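Local coordinates for protein beta-glucosidase (Pseudoalteromonas sp., PDB 3F95) that probably acts as a beta-glucosidase in its full-length form, an exo-1,3/1,4-beta-glucanase, of which this chain is the extra C-terminal beta-sandwich domain, at residues A[90-95]-A[163-168]. Residues are numbered along the deposited sequence; the frame is centred on the assembly and turned at random.
Sequences LKMRID and LAIADV
Lys91 lays its aliphatic chain across the side chain of Asp167, its CG 4.1 Å from Asp167 CB. The chain runs extended until the last torsion, where chi4 of 65° bends the ammonium back onto the carboxylate. Lys91 NZ and Asp167 OD2 then form a salt bridge of 2.7 Å, made on the anti lone pair of that oxygen. A water accepts from Lys91 NZ and reaches Asp167 O, a second link between the same two residues. With an alanine in place of Lys91, the Asp167 carboxylate would probably lose its charged mate and the water its lysine donor.

The strands that carry this pair, 90-94 and 163-168, run antiparallel. Lys91 N donates to Ala166 O at 2.8 Å, and Ala166 N returns a bond to Lys91 O. Arg93 and Ala164 repeat the exchange. The Arg93 guanidinium approaches Ala164 obliquely, with NH2 4.1 Å from Ala164 CB.

The other face is apolar. Leu90 CB meets Val168 CG2 at 3.8 Å, and Leu90 CD1 reaches Ile165 CG2. Met92 SD lies 4.3 Å from Leu163 CD2. Ile156 of the opposing sheet touches both Met92 and Ile165, so this face belongs to the core of the sandwich. Strands 132-137 and 58-63 continue the sheet on its two sides. Asp167 and Val168 fit a G1 beta bulge against the N-terminal segment that holds Leu9, not against strand 90-94.

The contact thus joins two central strands of a galactose-binding-like domain. Backbone bonds and apolar packing probably supply most of the hold, while the partly exposed ion pair, with its water, fixes the end of Lys91 beside the bulge.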
loop_
_atom_site.group_PDB
_atom_site.type_symbol
_atom_site.label_atom_id
_atom_site.label_comp_id
_atom_site.label_asym_id
_atom_site.label_seq_id
_atom_site.Cartn_x
_atom_site.Cartn_y
_atom_site.Cartn_z
ATOM N N LEU A 90 4.695 -6.591 0.949
ATOM C CA LEU A 90 4.520 -5.986 -0.365
ATOM C C LEU A 90 5.883 -5.679 -0.957
ATOM O O LEU A 90 6.864 -5.596 -0.230
ATOM C CB LEU A 90 3.684 -4.694 -0.272
ATOM C CG LEU A 90 4.313 -3.472 0.446
ATOM C CD1 LEU A 90 3.593 -2.157 0.071
ATOM C CD2 LEU A 90 4.310 -3.628 1.927
ATOM N N LYS A 91 5.957 -5.538 -2.270
ATOM C CA LYS A 91 7.156 -4.966 -2.867
ATOM C C LYS A 91 6.864 -3.491 -3.171
ATOM O O LYS A 91 5.755 -3.141 -3.588
ATOM C CB LYS A 91 7.562 -5.730 -4.130
ATOM C CG LYS A 91 7.872 -7.225 -3.836
ATOM C CD LYS A 91 8.289 -7.975 -5.096
ATOM C CE LYS A 91 8.643 -9.450 -4.767
ATOM N NZ LYS A 91 7.419 -10.173 -4.298
ATOM N N MET A 92 7.842 -2.636 -2.912
ATOM C CA MET A 92 7.685 -1.193 -3.169
ATOM C C MET A 92 8.970 -0.653 -3.777
ATOM O O MET A 92 10.070 -1.140 -3.449
ATOM C CB MET A 92 7.358 -0.469 -1.870
ATOM C CG MET A 92 7.127 1.044 -2.027
ATOM S SD MET A 92 6.874 1.918 -0.492
ATOM C CE MET A 92 5.222 1.356 -0.077
ATOM N N ARG A 93 8.845 0.339 -4.667
ATOM C CA ARG A 93 9.983 1.094 -5.170
ATOM C C ARG A 93 9.603 2.570 -5.017
ATOM O O ARG A 93 8.525 2.980 -5.471
ATOM C CB ARG A 93 10.205 0.765 -6.648
ATOM C CG ARG A 93 11.292 1.583 -7.330
ATOM C CD ARG A 93 11.432 1.190 -8.803
ATOM N NE ARG A 93 10.219 1.572 -9.536
ATOM C CZ ARG A 93 9.907 1.201 -10.776
ATOM N NH1 ARG A 93 10.715 0.413 -11.477
ATOM N NH2 ARG A 93 8.768 1.623 -11.319
ATOM N N ILE A 94 10.446 3.366 -4.376
ATOM C CA ILE A 94 10.134 4.790 -4.245
ATOM C C ILE A 94 11.052 5.531 -5.199
ATOM O O ILE A 94 12.239 5.700 -4.909
ATOM C CB ILE A 94 10.292 5.281 -2.795
ATOM C CG1 ILE A 94 9.377 4.451 -1.868
ATOM C CG2 ILE A 94 9.988 6.823 -2.681
ATOM C CD1 ILE A 94 9.484 4.889 -0.392
ATOM N N ASP A 95 10.514 5.935 -6.350
ATOM C CA ASP A 95 11.346 6.636 -7.336
ATOM C C ASP A 95 11.457 8.140 -7.113
ATOM O O ASP A 95 12.421 8.763 -7.546
ATOM C CB ASP A 95 10.926 6.304 -8.754
ATOM C CG ASP A 95 9.497 6.661 -9.014
ATOM O OD1 ASP A 95 8.605 6.073 -8.362
ATOM O OD2 ASP A 95 9.261 7.520 -9.882
ATOM N N LEU A 163 5.950 6.355 -6.353
ATOM C CA LEU A 163 6.339 5.014 -5.957
ATOM C C LEU A 163 5.533 4.007 -6.743
ATOM O O LEU A 163 4.611 4.368 -7.456
ATOM C CB LEU A 163 6.154 4.806 -4.449
ATOM C CG LEU A 163 4.754 5.033 -3.827
ATOM C CD1 LEU A 163 3.711 3.984 -4.194
ATOM C CD2 LEU A 163 4.868 5.192 -2.316
ATOM N N ALA A 164 5.906 2.744 -6.598
ATOM C CA ALA A 164 5.166 1.662 -7.232
ATOM C C ALA A 164 5.058 0.539 -6.228
ATOM O O ALA A 164 5.903 0.415 -5.349
ATOM C CB ALA A 164 5.855 1.205 -8.458
ATOM N N ILE A 165 4.005 -0.263 -6.362
ATOM C CA ILE A 165 3.689 -1.335 -5.417
ATOM C C ILE A 165 3.403 -2.599 -6.229
ATOM O O ILE A 165 2.839 -2.517 -7.307
ATOM C CB ILE A 165 2.444 -0.937 -4.581
ATOM C CG1 ILE A 165 2.800 0.208 -3.611
ATOM C CG2 ILE A 165 1.911 -2.123 -3.767
ATOM C CD1 ILE A 165 1.568 0.995 -3.152
ATOM N N ALA A 166 3.797 -3.758 -5.703
ATOM C CA ALA A 166 3.455 -5.038 -6.298
ATOM C C ALA A 166 3.376 -6.111 -5.220
ATOM O O ALA A 166 3.919 -5.941 -4.137
ATOM C CB ALA A 166 4.492 -5.429 -7.330
ATOM N N ASP A 167 2.712 -7.220 -5.541
ATOM C CA ASP A 167 2.849 -8.462 -4.778
ATOM C C ASP A 167 2.482 -8.255 -3.307
ATOM O O ASP A 167 3.293 -8.506 -2.368
ATOM C CB ASP A 167 4.287 -9.013 -4.909
ATOM C CG ASP A 167 4.620 -9.554 -6.309
ATOM O OD1 ASP A 167 3.764 -9.600 -7.231
ATOM O OD2 ASP A 167 5.791 -9.967 -6.487
ATOM N N VAL A 168 1.271 -7.757 -3.085
ATOM C CA VAL A 168 0.810 -7.427 -1.743
ATOM C C VAL A 168 0.054 -8.603 -1.183
ATOM O O VAL A 168 -0.927 -9.072 -1.789
ATOM C CB VAL A 168 -0.137 -6.190 -1.735
ATOM C CG1 VAL A 168 -0.485 -5.805 -0.329
ATOM C CG2 VAL A 168 0.541 -5.000 -2.410
HETATM O O HOH W 1 6.060 -9.468 -1.895
HETATM O O HOH W 2 5.856 5.700 -9.602
#